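Local coordinates for protein beta sliding clamp (Bartonella birtlesii LL-WM9, PDB 6PTR) that probably encircles DNA as a ring-shaped head-to-tail homodimer, tethering DNA polymerases and other proteins to the duplex and making them processive, at residues 49-54 and 60-65; 87-92 and 109-114; 169-174 and 257-262; 286-291 and 315-320; 341-344 and 350-353. All blocks are in the same frame, centred on the assembly; numbering follows the deposited sequence.

Interaction 1: residues 49-54 and 60-65; sequences SVQLKA and EVTESF
Val50 to Ala54 run beside Phe65 to Val61 as the two arms of an antiparallel beta hairpin in the N-terminal domain. The hydrogen-bonded pairs Val50 with Phe65, Leu52 with Glu63 and Ala54 with Val61 are each joined twice through the backbone, and the shortest link, Leu52 N to Glu63 O, measures 2.8 Å. Between them CA-H...O contacts close the strands further, as from Thr62 CA to Leu52 O at 3.1 Å. Apolar contact is concentrated at the Val50 end. Phe65 CG stands between its backbone N and carbonyl carbon (chi1 56°), which brings the ring across to Val50; CB of Val50 sits over one ring face, displaced toward the rim and 4.2 Å from the centroid, a CH-pi contact. The face carrying Val50, Leu52 and Phe65 packs on helix 15-26, where Ser21 hydrogen-bonds the carboxylate of Glu63. The other face is more polar. Thr62 CG2 lies alongside Lys53, 3.7 Å from its CG, while Gln51 CD rests 4.0 Å from Thr62 CB. Lys53 bends at chi3 (-76°) and reaches Glu60 in a long salt bridge, NZ to OE2 3.9 Å; a water bridges them, 3.1 Å from Lys53 NZ and unusually close to Glu60 OE2.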
# COMPACT_ATOMS: atom_id res chain seq x y z
N SER C 49 -28.49 -7.51 -23.83
CA SER C 49 -27.86 -7.55 -22.51
C SER C 49 -26.48 -8.17 -22.62
O SER C 49 -26.28 -9.10 -23.41
CB SER C 49 -28.74 -8.35 -21.53
OG SER C 49 -28.08 -8.50 -20.28
N VAL C 50 -25.53 -7.64 -21.85
CA VAL C 50 -24.20 -8.22 -21.72
C VAL C 50 -24.09 -8.75 -20.30
O VAL C 50 -24.39 -8.02 -19.35
CB VAL C 50 -23.10 -7.20 -22.00
CG1 VAL C 50 -21.74 -7.76 -21.60
CG2 VAL C 50 -23.12 -6.82 -23.47
N GLN C 51 -23.71 -10.01 -20.17
CA GLN C 51 -23.48 -10.62 -18.87
C GLN C 51 -21.99 -10.89 -18.73
O GLN C 51 -21.38 -11.43 -19.66
CB GLN C 51 -24.26 -11.91 -18.69
CG GLN C 51 -24.14 -12.45 -17.27
CD GLN C 51 -24.73 -13.83 -17.10
OE1 GLN C 51 -25.86 -13.97 -16.64
NE2 GLN C 51 -23.97 -14.85 -17.46
N LEU C 52 -21.43 -10.51 -17.59
CA LEU C 52 -20.06 -10.87 -17.20
C LEU C 52 -20.15 -11.95 -16.14
O LEU C 52 -20.96 -11.85 -15.22
CB LEU C 52 -19.31 -9.65 -16.64
CG LEU C 52 -19.29 -8.43 -17.56
CD1 LEU C 52 -18.56 -7.27 -16.92
CD2 LEU C 52 -18.69 -8.80 -18.92
N LYS C 53 -19.33 -13.00 -16.27
CA LYS C 53 -19.34 -14.09 -15.29
C LYS C 53 -17.90 -14.43 -14.93
O LYS C 53 -17.04 -14.50 -15.82
CB LYS C 53 -20.04 -15.33 -15.87
CG LYS C 53 -20.17 -16.53 -14.92
CD LYS C 53 -20.77 -17.79 -15.59
CE LYS C 53 -22.26 -17.69 -15.79
NZ LYS C 53 -22.82 -19.01 -16.24
N ALA C 54 -17.63 -14.62 -13.63
CA ALA C 54 -16.33 -15.13 -13.20
C ALA C 54 -16.57 -16.18 -12.14
O ALA C 54 -17.60 -16.16 -11.46
CB ALA C 54 -15.41 -14.02 -12.63
N GLU C 60 -19.32 -18.20 -7.76
CA GLU C 60 -19.55 -17.64 -9.09
C GLU C 60 -20.25 -16.30 -8.93
O GLU C 60 -21.12 -16.17 -8.08
CB GLU C 60 -20.43 -18.57 -9.93
CG GLU C 60 -20.81 -18.07 -11.31
CD GLU C 60 -21.92 -18.92 -11.91
OE1 GLU C 60 -23.11 -18.63 -11.64
OE2 GLU C 60 -21.60 -19.89 -12.61
N VAL C 61 -19.87 -15.31 -9.74
CA VAL C 61 -20.52 -14.00 -9.72
C VAL C 61 -20.89 -13.64 -11.15
O VAL C 61 -20.10 -13.88 -12.08
CB VAL C 61 -19.61 -12.92 -9.11
CG1 VAL C 61 -20.34 -11.58 -9.04
CG2 VAL C 61 -19.17 -13.35 -7.73
N THR C 62 -22.08 -13.09 -11.33
CA THR C 62 -22.48 -12.56 -12.63
C THR C 62 -23.00 -11.15 -12.44
O THR C 62 -23.62 -10.84 -11.42
CB THR C 62 -23.55 -13.41 -13.29
OG1 THR C 62 -24.76 -13.35 -12.51
CG2 THR C 62 -23.08 -14.88 -13.42
N GLU C 63 -22.75 -10.30 -13.42
CA GLU C 63 -23.42 -9.01 -13.46
C GLU C 63 -23.81 -8.75 -14.90
O GLU C 63 -23.08 -9.12 -15.81
CB GLU C 63 -22.56 -7.84 -12.99
CG GLU C 63 -23.48 -6.60 -12.82
CD GLU C 63 -22.71 -5.35 -12.67
OE1 GLU C 63 -23.14 -4.30 -13.18
OE2 GLU C 63 -21.64 -5.43 -12.05
N SER C 64 -24.96 -8.12 -15.08
CA SER C 64 -25.48 -7.90 -16.42
C SER C 64 -25.85 -6.44 -16.57
O SER C 64 -26.23 -5.80 -15.59
CB SER C 64 -26.70 -8.77 -16.68
OG SER C 64 -26.44 -10.09 -16.23
N PHE C 65 -25.75 -5.94 -17.80
CA PHE C 65 -26.23 -4.60 -18.08
C PHE C 65 -26.79 -4.53 -19.49
O PHE C 65 -26.40 -5.29 -20.38
CB PHE C 65 -25.14 -3.52 -17.89
CG PHE C 65 -23.89 -3.74 -18.69
CD1 PHE C 65 -22.93 -4.66 -18.29
CD2 PHE C 65 -23.65 -2.99 -19.84
CE1 PHE C 65 -21.77 -4.85 -19.02
CE2 PHE C 65 -22.47 -3.17 -20.56
CZ PHE C 65 -21.53 -4.09 -20.16
O HOH W 1 -23.01 -21.29 -14.12

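Interaction 2: residues 87-92 and 109-114; sequences RKLPDG and IVSGCT
Leu89 and Ser111 make nearly all of this small apolar contact, with Pro90 at its margin. Leu89 follows the end of helix 79-88, and both of its methyls reach the same serine: CD2 lies 3.8 Å from Ser111 CB and CD1 3.9 Å from that same carbon. The leucine fork thus straddles the beta carbon instead of meeting it with one branch. Ser111 points toward the leucine, and its hydroxyl, anti to the backbone N (chi1 163°), comes beside the fork, OG to Leu89 CD2 3.8 Å. Pro90 only brushes the same oxygen, with CD at 4.2 Å from Ser111 OG. Leu89 also packs on Ile95 of strand 94-99, beside strand 106-111. Ser111 is also the first residue of a tight turn, closed by Thr114 N to Ser111 O and by Ser111 N to Thr114 O, each 2.9 Å. Arg284 of the second subunit packs on Leu89, while Lys88 NZ forms a salt bridge with Asp283 of that subunit and Thr114 OG1 a hydrogen bond with its Asp319. The arrangement is that of a beta hairpin with a type II' turn, strands 106-111 and 114-119, placed next to a helix end at the head-to-tail dimer interface.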
# COMPACT_ATOMS: atom_id res chain seq x y z
N ARG C 87 -9.37 0.16 -17.08
CA ARG C 87 -9.03 1.21 -16.12
C ARG C 87 -8.32 2.39 -16.77
O ARG C 87 -8.49 3.53 -16.33
CB ARG C 87 -8.15 0.63 -15.01
CG ARG C 87 -7.75 1.66 -13.94
CD ARG C 87 -6.76 1.02 -12.98
NE ARG C 87 -5.87 0.13 -13.72
CZ ARG C 87 -4.63 0.43 -14.09
NH1 ARG C 87 -4.07 1.61 -13.77
NH2 ARG C 87 -3.94 -0.47 -14.78
N LYS C 88 -7.51 2.15 -17.80
CA LYS C 88 -6.74 3.20 -18.43
C LYS C 88 -7.45 3.86 -19.60
O LYS C 88 -6.91 4.82 -20.17
CB LYS C 88 -5.40 2.66 -18.92
CG LYS C 88 -4.52 2.11 -17.83
CD LYS C 88 -3.17 1.75 -18.41
CE LYS C 88 -2.38 0.92 -17.42
NZ LYS C 88 -1.09 0.51 -18.02
N LEU C 89 -8.62 3.38 -19.98
CA LEU C 89 -9.34 4.05 -21.05
C LEU C 89 -10.19 5.18 -20.48
O LEU C 89 -10.66 5.10 -19.33
CB LEU C 89 -10.22 3.06 -21.81
CG LEU C 89 -9.43 1.93 -22.47
CD1 LEU C 89 -10.37 0.85 -23.03
CD2 LEU C 89 -8.53 2.49 -23.58
N PRO C 90 -10.40 6.25 -21.25
CA PRO C 90 -10.94 7.48 -20.67
C PRO C 90 -12.42 7.39 -20.31
O PRO C 90 -13.25 6.87 -21.06
CB PRO C 90 -10.70 8.53 -21.77
CG PRO C 90 -10.53 7.75 -23.02
CD PRO C 90 -9.89 6.46 -22.62
N ASP C 91 -12.75 7.92 -19.13
CA ASP C 91 -14.13 8.07 -18.72
C ASP C 91 -14.91 8.83 -19.78
O ASP C 91 -14.41 9.80 -20.37
CB ASP C 91 -14.18 8.81 -17.38
CG ASP C 91 -15.32 8.35 -16.51
OD1 ASP C 91 -16.46 8.27 -17.01
OD2 ASP C 91 -15.06 8.06 -15.32
N GLY C 92 -16.13 8.38 -20.05
CA GLY C 92 -16.95 9.01 -21.07
C GLY C 92 -16.63 8.59 -22.49
O GLY C 92 -17.26 9.11 -23.42
N ILE C 109 -10.28 -5.00 -28.87
CA ILE C 109 -10.78 -3.92 -28.04
C ILE C 109 -10.36 -2.63 -28.71
O ILE C 109 -9.15 -2.40 -28.87
CB ILE C 109 -10.23 -3.98 -26.61
CG1 ILE C 109 -10.51 -5.34 -25.95
CG2 ILE C 109 -10.81 -2.85 -25.79
CD1 ILE C 109 -9.72 -5.52 -24.70
N VAL C 110 -11.32 -1.80 -29.10
CA VAL C 110 -11.00 -0.53 -29.76
C VAL C 110 -11.60 0.61 -28.95
O VAL C 110 -12.80 0.61 -28.65
CB VAL C 110 -11.50 -0.50 -31.21
CG1 VAL C 110 -11.29 0.88 -31.80
CG2 VAL C 110 -10.77 -1.55 -32.05
N SER C 111 -10.77 1.59 -28.62
CA SER C 111 -11.24 2.80 -27.96
C SER C 111 -10.46 3.96 -28.57
O SER C 111 -9.26 4.09 -28.31
CB SER C 111 -11.03 2.72 -26.44
OG SER C 111 -11.13 4.01 -25.85
N GLY C 112 -11.13 4.75 -29.39
CA GLY C 112 -10.43 5.83 -30.08
C GLY C 112 -9.46 5.22 -31.05
O GLY C 112 -9.80 4.30 -31.81
N CYS C 113 -8.22 5.69 -31.01
CA CYS C 113 -7.15 5.08 -31.79
C CYS C 113 -6.48 3.92 -31.07
O CYS C 113 -5.60 3.29 -31.66
CB CYS C 113 -6.09 6.13 -32.13
SG CYS C 113 -6.74 7.34 -33.25
N THR C 114 -6.89 3.61 -29.85
CA THR C 114 -6.25 2.52 -29.12
C THR C 114 -6.88 1.19 -29.52
O THR C 114 -8.11 1.06 -29.53
CB THR C 114 -6.40 2.71 -27.61
OG1 THR C 114 -6.10 4.05 -27.25
CG2 THR C 114 -5.45 1.79 -26.88

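Interaction 3: residues 169-174 and 257-262; sequences YFHIVH and PDYQRV
Tyr259, in a 3-10 segment of the loop that leads from the central into the C-terminal domain, reaches His171 on strand 167-173 of the antiparallel sheet shared by the central and C-terminal domains. The tight part is here. Tyr259 OH and His171 NE2 are 2.6 Å apart in a hydrogen bond, the oxygen lying at the imidazole edge in the ring plane, while the two rings meet obliquely with their planes at 71°. Their side chains come from opposite directions. The imidazole is steadied on its other nitrogen, ND1 giving a bond to Tyr169 O at 3.1 Å with the donor above the carbonyl plane, and Tyr169 CE2 sits over the centre of one imidazole face. Tyr169 crosses Tyr259 at about a right angle and presents its edge, CD2 to Tyr259 CE2 3.9 Å. Arg181 supplies the phenolic oxygen with a further hydrogen bond. Toward solvent the contact loosens: Val173 CG2 stands 4.5 Å from Tyr259 OH, and Gln260 NE2 offers that oxygen only a weak bond at 3.4 Å. Asp258, pointing away from the strand, hydrogen-bonds the bound griselimycin through its backbone, and its OD2 is met from above the carboxylate plane by Arg261 NE at 2.8 Å.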
# COMPACT_ATOMS: atom_id res chain seq x y z
N TYR C 169 -22.01 -19.10 10.28
CA TYR C 169 -23.09 -20.07 10.47
C TYR C 169 -24.40 -19.29 10.43
O TYR C 169 -24.70 -18.53 11.35
CB TYR C 169 -22.92 -20.81 11.79
CG TYR C 169 -23.97 -21.89 12.05
CD1 TYR C 169 -24.31 -22.79 11.05
CD2 TYR C 169 -24.62 -21.98 13.28
CE1 TYR C 169 -25.29 -23.79 11.28
CE2 TYR C 169 -25.57 -22.97 13.51
CZ TYR C 169 -25.89 -23.87 12.51
OH TYR C 169 -26.83 -24.83 12.73
N PHE C 170 -25.20 -19.54 9.38
CA PHE C 170 -26.40 -18.79 9.00
C PHE C 170 -27.56 -19.73 9.32
O PHE C 170 -27.67 -20.78 8.68
CB PHE C 170 -26.27 -18.49 7.51
CG PHE C 170 -27.34 -17.61 6.89
CD1 PHE C 170 -27.21 -16.24 6.88
CD2 PHE C 170 -28.36 -18.18 6.15
CE1 PHE C 170 -28.14 -15.44 6.24
CE2 PHE C 170 -29.30 -17.37 5.49
CZ PHE C 170 -29.18 -16.00 5.56
N HIS C 171 -28.37 -19.40 10.33
CA HIS C 171 -29.32 -20.39 10.85
C HIS C 171 -30.49 -19.70 11.55
O HIS C 171 -30.45 -18.52 11.88
CB HIS C 171 -28.61 -21.38 11.81
CG HIS C 171 -28.05 -20.75 13.05
ND1 HIS C 171 -27.02 -19.83 13.03
CD2 HIS C 171 -28.35 -20.94 14.36
CE1 HIS C 171 -26.71 -19.48 14.28
NE2 HIS C 171 -27.50 -20.15 15.10
N ILE C 172 -31.55 -20.50 11.79
CA ILE C 172 -32.77 -20.06 12.44
C ILE C 172 -32.74 -20.47 13.90
O ILE C 172 -32.29 -21.58 14.24
CB ILE C 172 -34.01 -20.65 11.74
CG1 ILE C 172 -34.08 -20.15 10.29
CG2 ILE C 172 -35.28 -20.32 12.48
CD1 ILE C 172 -33.91 -18.67 10.16
N VAL C 173 -33.25 -19.60 14.76
CA VAL C 173 -33.36 -19.85 16.19
C VAL C 173 -34.84 -19.82 16.53
O VAL C 173 -35.48 -18.76 16.42
CB VAL C 173 -32.58 -18.83 17.03
CG1 VAL C 173 -32.79 -19.11 18.53
CG2 VAL C 173 -31.11 -18.87 16.69
N HIS C 174 -35.39 -20.96 16.92
CA HIS C 174 -36.83 -21.09 17.12
C HIS C 174 -37.25 -20.56 18.49
O HIS C 174 -37.80 -21.27 19.33
CB HIS C 174 -37.27 -22.53 16.92
CG HIS C 174 -36.97 -23.08 15.56
ND1 HIS C 174 -37.92 -23.16 14.56
CD2 HIS C 174 -35.83 -23.57 15.03
CE1 HIS C 174 -37.38 -23.67 13.47
NE2 HIS C 174 -36.10 -23.92 13.73
N PRO C 257 -19.81 -25.84 15.25
CA PRO C 257 -19.85 -26.23 16.67
C PRO C 257 -21.08 -25.71 17.40
O PRO C 257 -21.78 -24.81 16.95
CB PRO C 257 -18.56 -25.61 17.26
CG PRO C 257 -17.65 -25.41 16.07
CD PRO C 257 -18.56 -25.14 14.89
N ASP C 258 -21.31 -26.32 18.57
CA ASP C 258 -22.42 -25.97 19.46
C ASP C 258 -22.03 -24.69 20.20
O ASP C 258 -21.71 -24.69 21.39
CB ASP C 258 -22.71 -27.15 20.39
CG ASP C 258 -23.91 -26.93 21.29
OD1 ASP C 258 -24.61 -25.91 21.15
OD2 ASP C 258 -24.14 -27.81 22.13
N TYR C 259 -22.06 -23.59 19.45
CA TYR C 259 -21.50 -22.32 19.91
C TYR C 259 -22.24 -21.75 21.11
O TYR C 259 -21.67 -20.94 21.84
CB TYR C 259 -21.51 -21.28 18.77
CG TYR C 259 -22.92 -20.92 18.39
CD1 TYR C 259 -23.59 -19.89 19.06
CD2 TYR C 259 -23.61 -21.64 17.43
CE1 TYR C 259 -24.91 -19.59 18.78
CE2 TYR C 259 -24.95 -21.34 17.14
CZ TYR C 259 -25.58 -20.33 17.83
OH TYR C 259 -26.89 -20.02 17.58
N GLN C 260 -23.51 -22.12 21.32
CA GLN C 260 -24.24 -21.58 22.47
C GLN C 260 -23.57 -21.98 23.78
O GLN C 260 -23.72 -21.28 24.77
CB GLN C 260 -25.70 -22.04 22.45
CG GLN C 260 -26.44 -21.44 21.26
CD GLN C 260 -27.89 -21.89 21.18
OE1 GLN C 260 -28.46 -22.39 22.15
NE2 GLN C 260 -28.49 -21.72 20.01
N ARG C 261 -22.78 -23.05 23.77
CA ARG C 261 -22.12 -23.45 25.00
C ARG C 261 -21.09 -22.43 25.46
O ARG C 261 -20.73 -22.44 26.65
CB ARG C 261 -21.44 -24.80 24.82
CG ARG C 261 -22.39 -25.93 24.56
CD ARG C 261 -21.71 -27.23 24.86
NE ARG C 261 -22.39 -28.36 24.23
CZ ARG C 261 -22.18 -29.61 24.60
NH1 ARG C 261 -21.33 -29.85 25.58
NH2 ARG C 261 -22.82 -30.60 24.00
N VAL C 262 -20.58 -21.57 24.57
CA VAL C 262 -19.50 -20.66 24.98
C VAL C 262 -19.97 -19.27 25.35
O VAL C 262 -19.16 -18.46 25.81
CB VAL C 262 -18.39 -20.54 23.91
CG1 VAL C 262 -17.99 -21.91 23.42
CG2 VAL C 262 -18.79 -19.63 22.75

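Interaction 4: residues 286-291 and 315-320; sequences STISND and GSAEDQ
Ile288 lays its terminal methyl over the backbone at the start of strand 315-322. CD1 is 3.5 Å from Ser316 CA, tighter than usual for two carbons, and equally near the carbonyl carbon of Ser316. The same methyl lies 3.6 Å from Gly315 O and 3.7 Å from Ala317 N, so a single atom touches three successive residues and presses on main chain more than on side chain. One methyl-to-methyl contact completes the group: Ile288 CD1 to Ala317 CB, 3.8 Å, with both side chains directed toward the opposite segment. The reach comes from the torsions. CG1 occupies the site between backbone N and carbonyl carbon (chi1 62°), and an extended chi2 of 170° carries CD1 outward to the strand. Ser316 points its side chain away, and the isoleucine meets its backbone. The loop bearing Ile288 is pinned in two ways, by a backbone bond from Ser289 N to Ser286 O at 3.0 Å and by Asn311 and Ser314, whose side chains both hydrogen-bond Ile288 O. Val285 of helix 275-285 also packs on Ala317. Ser316, Ala317 and Glu318 pair antiparallel with a strand of the second subunit, whose Phe116 packs on Ala317. The contact thus packs the loop after helix 275-285 on the strand that is outermost in its own subunit, where the beta sheet continues across the head-to-tail interface.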
# COMPACT_ATOMS: atom_id res chain seq x y z
N SER C 286 -0.00 -1.55 23.25
CA SER C 286 0.29 -2.72 22.42
C SER C 286 1.34 -2.43 21.35
O SER C 286 1.72 -3.35 20.61
CB SER C 286 -0.98 -3.24 21.76
OG SER C 286 -1.53 -2.31 20.85
N THR C 287 1.80 -1.18 21.25
CA THR C 287 2.79 -0.84 20.23
C THR C 287 4.05 -1.68 20.39
O THR C 287 4.75 -1.94 19.40
CB THR C 287 3.15 0.65 20.30
OG1 THR C 287 1.95 1.45 20.34
CG2 THR C 287 3.98 1.09 19.08
N ILE C 288 4.36 -2.11 21.62
CA ILE C 288 5.60 -2.85 21.85
C ILE C 288 5.47 -4.34 21.57
O ILE C 288 6.46 -5.07 21.72
CB ILE C 288 6.13 -2.66 23.29
CG1 ILE C 288 5.12 -3.21 24.29
CG2 ILE C 288 6.35 -1.19 23.60
CD1 ILE C 288 5.70 -3.27 25.72
N SER C 289 4.29 -4.82 21.18
CA SER C 289 4.14 -6.26 21.00
C SER C 289 4.72 -6.71 19.67
O SER C 289 4.96 -5.89 18.76
CB SER C 289 2.67 -6.67 21.10
OG SER C 289 2.20 -6.47 22.42
N ASN C 290 4.96 -8.01 19.55
CA ASN C 290 5.51 -8.57 18.31
C ASN C 290 4.95 -9.98 18.13
O ASN C 290 3.91 -10.31 18.71
CB ASN C 290 7.05 -8.50 18.31
CG ASN C 290 7.70 -9.40 19.37
OD1 ASN C 290 7.04 -10.22 19.99
ND2 ASN C 290 9.02 -9.26 19.55
N ASP C 291 5.64 -10.82 17.35
CA ASP C 291 5.12 -12.14 17.02
C ASP C 291 4.97 -13.07 18.22
O ASP C 291 4.27 -14.08 18.12
CB ASP C 291 6.01 -12.82 15.98
CG ASP C 291 6.04 -12.08 14.66
OD1 ASP C 291 5.05 -11.36 14.37
OD2 ASP C 291 7.04 -12.21 13.93
N GLY C 315 10.46 -4.32 25.96
CA GLY C 315 10.26 -3.60 27.20
C GLY C 315 8.85 -3.75 27.74
O GLY C 315 8.26 -4.83 27.63
N SER C 316 8.31 -2.69 28.32
CA SER C 316 6.99 -2.75 28.93
C SER C 316 6.26 -1.44 28.65
O SER C 316 6.88 -0.42 28.34
CB SER C 316 7.05 -2.99 30.44
OG SER C 316 7.78 -1.96 31.09
N ALA C 317 4.95 -1.48 28.83
CA ALA C 317 4.10 -0.33 28.53
C ALA C 317 2.90 -0.40 29.45
O ALA C 317 2.32 -1.47 29.62
CB ALA C 317 3.66 -0.35 27.06
N GLU C 318 2.53 0.73 30.05
CA GLU C 318 1.36 0.73 30.90
C GLU C 318 0.55 1.99 30.65
O GLU C 318 1.05 2.98 30.12
CB GLU C 318 1.75 0.63 32.38
CG GLU C 318 2.62 1.72 32.92
CD GLU C 318 2.95 1.53 34.40
OE1 GLU C 318 2.69 0.43 34.94
OE2 GLU C 318 3.47 2.49 35.02
N ASP C 319 -0.73 1.93 31.03
CA ASP C 319 -1.61 3.08 30.95
C ASP C 319 -2.70 2.90 31.99
O ASP C 319 -2.81 1.84 32.63
CB ASP C 319 -2.18 3.23 29.53
CG ASP C 319 -2.44 4.69 29.15
OD1 ASP C 319 -2.76 5.52 30.03
OD2 ASP C 319 -2.32 4.99 27.94
N GLN C 320 -3.50 3.93 32.19
CA GLN C 320 -4.56 3.84 33.19
C GLN C 320 -5.76 4.66 32.72
O GLN C 320 -5.60 5.70 32.09
CB GLN C 320 -4.05 4.33 34.55
CG GLN C 320 -5.04 4.26 35.69
CD GLN C 320 -4.38 4.52 37.03
OE1 GLN C 320 -3.18 4.29 37.20
NE2 GLN C 320 -5.15 5.02 37.99

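Interaction 5: residues 341-344 and 350-353; sequences DIAG and EMVF
Ile342 and Ala343, successive residues of helix 336-345, receive the side chain of Met351 from near the start of strand 350-355. Just before them, Asp341 faces a different direction, held by salt bridges to Arg189 and Arg337, and leaves the contact to its two apolar neighbours. Ile342 comes first and takes the lighter share: its branch methyl CG2 approaches the end of the methionine, 4.3 Å from Met351 CE, and the residue points toward the strand. Ala343 is the main partner. Its CB lies 3.9 Å from Met351 SD and at the same distance from Met351 CE, so the alanine methyl rests against the thioether at the sulfur and the methyl together. Met351 CE also reaches the helix backbone, 3.8 Å from Ala343 CA and 3.9 Å from Ala343 N. The methionine reaches from strand to helix at nearly full length. Its CG is anti to the backbone N (chi1 -178°), and the chain remains extended through chi2 and chi3 (170° and -173°), which delivers SD and CE to the helix surface. The bond from Ala343 O to Arg275 ties this end of the helix to helix 275-285. The contact is thus a helix packed on a sheet within the C-terminal domain: Met351 also lies against Phe278 of helix 275-285, Val273 of strand 269-274 and Ile364 of strand 362-366, between the two helices and the strands flanking its own.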
# COMPACT_ATOMS: atom_id res chain seq x y z
N ASP C 341 -10.31 -5.10 17.81
CA ASP C 341 -11.29 -5.56 16.83
C ASP C 341 -12.71 -5.39 17.37
O ASP C 341 -13.58 -4.84 16.69
CB ASP C 341 -11.05 -7.03 16.45
CG ASP C 341 -9.78 -7.24 15.65
OD1 ASP C 341 -9.27 -6.27 15.02
OD2 ASP C 341 -9.31 -8.39 15.62
N ILE C 342 -12.95 -5.84 18.61
CA ILE C 342 -14.31 -5.79 19.14
C ILE C 342 -14.70 -4.36 19.49
O ILE C 342 -15.83 -3.93 19.23
CB ILE C 342 -14.43 -6.74 20.33
CG1 ILE C 342 -14.28 -8.18 19.83
CG2 ILE C 342 -15.76 -6.54 21.04
CD1 ILE C 342 -14.01 -9.19 20.97
N ALA C 343 -13.77 -3.58 20.06
CA ALA C 343 -14.07 -2.17 20.30
C ALA C 343 -14.47 -1.48 19.01
O ALA C 343 -15.39 -0.64 19.00
CB ALA C 343 -12.86 -1.48 20.94
N GLY C 344 -13.80 -1.82 17.90
CA GLY C 344 -14.17 -1.28 16.60
C GLY C 344 -15.54 -1.66 16.11
O GLY C 344 -16.09 -0.98 15.24
N GLU C 350 -19.91 3.91 25.29
CA GLU C 350 -19.70 3.05 26.45
C GLU C 350 -19.48 1.61 26.01
O GLU C 350 -20.33 1.03 25.32
CB GLU C 350 -20.89 3.15 27.40
CG GLU C 350 -21.29 4.60 27.59
CD GLU C 350 -22.56 4.81 28.39
OE1 GLU C 350 -22.65 5.85 29.06
OE2 GLU C 350 -23.46 3.95 28.32
N MET C 351 -18.37 1.02 26.44
CA MET C 351 -18.06 -0.37 26.17
C MET C 351 -18.21 -1.16 27.46
O MET C 351 -17.61 -0.81 28.47
CB MET C 351 -16.65 -0.51 25.61
CG MET C 351 -16.25 -1.91 25.26
SD MET C 351 -14.70 -1.84 24.35
CE MET C 351 -14.52 -3.55 23.84
N VAL C 352 -19.00 -2.23 27.43
CA VAL C 352 -19.31 -3.01 28.63
C VAL C 352 -18.71 -4.40 28.50
O VAL C 352 -18.91 -5.08 27.48
CB VAL C 352 -20.82 -3.09 28.88
CG1 VAL C 352 -21.10 -3.98 30.10
CG2 VAL C 352 -21.39 -1.72 29.09
N PHE C 353 -17.94 -4.82 29.50
CA PHE C 353 -17.47 -6.20 29.62
C PHE C 353 -18.22 -6.87 30.76
O PHE C 353 -18.26 -6.34 31.87
CB PHE C 353 -15.99 -6.29 29.96
CG PHE C 353 -15.08 -5.65 28.97
CD1 PHE C 353 -14.98 -4.27 28.87
CD2 PHE C 353 -14.26 -6.44 28.19
CE1 PHE C 353 -14.10 -3.69 27.96
CE2 PHE C 353 -13.37 -5.87 27.28
CZ PHE C 353 -13.30 -4.49 27.18

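In the fold
The five contacts follow one another along the chain without interleaving. Interactions 1 and 2 share the N-terminal domain, with centres about 21 Å apart, and interactions 4 and 5 share the C-terminal domain, about 19 Å apart at their centres; interaction 3 bridges the central domain and the loop entering the C-terminal one. Interactions 3 and 5 reach the same eight-stranded sheet, which joins those two domains, whereas strand pair 49-55 and 59-69 belongs to the sheet joining the first two. Interactions 2 and 4, whose centres lie about 52 Å apart within the chain, both touch the second subunit, so the head-to-tail dimer brings complementary ends together to close the ring.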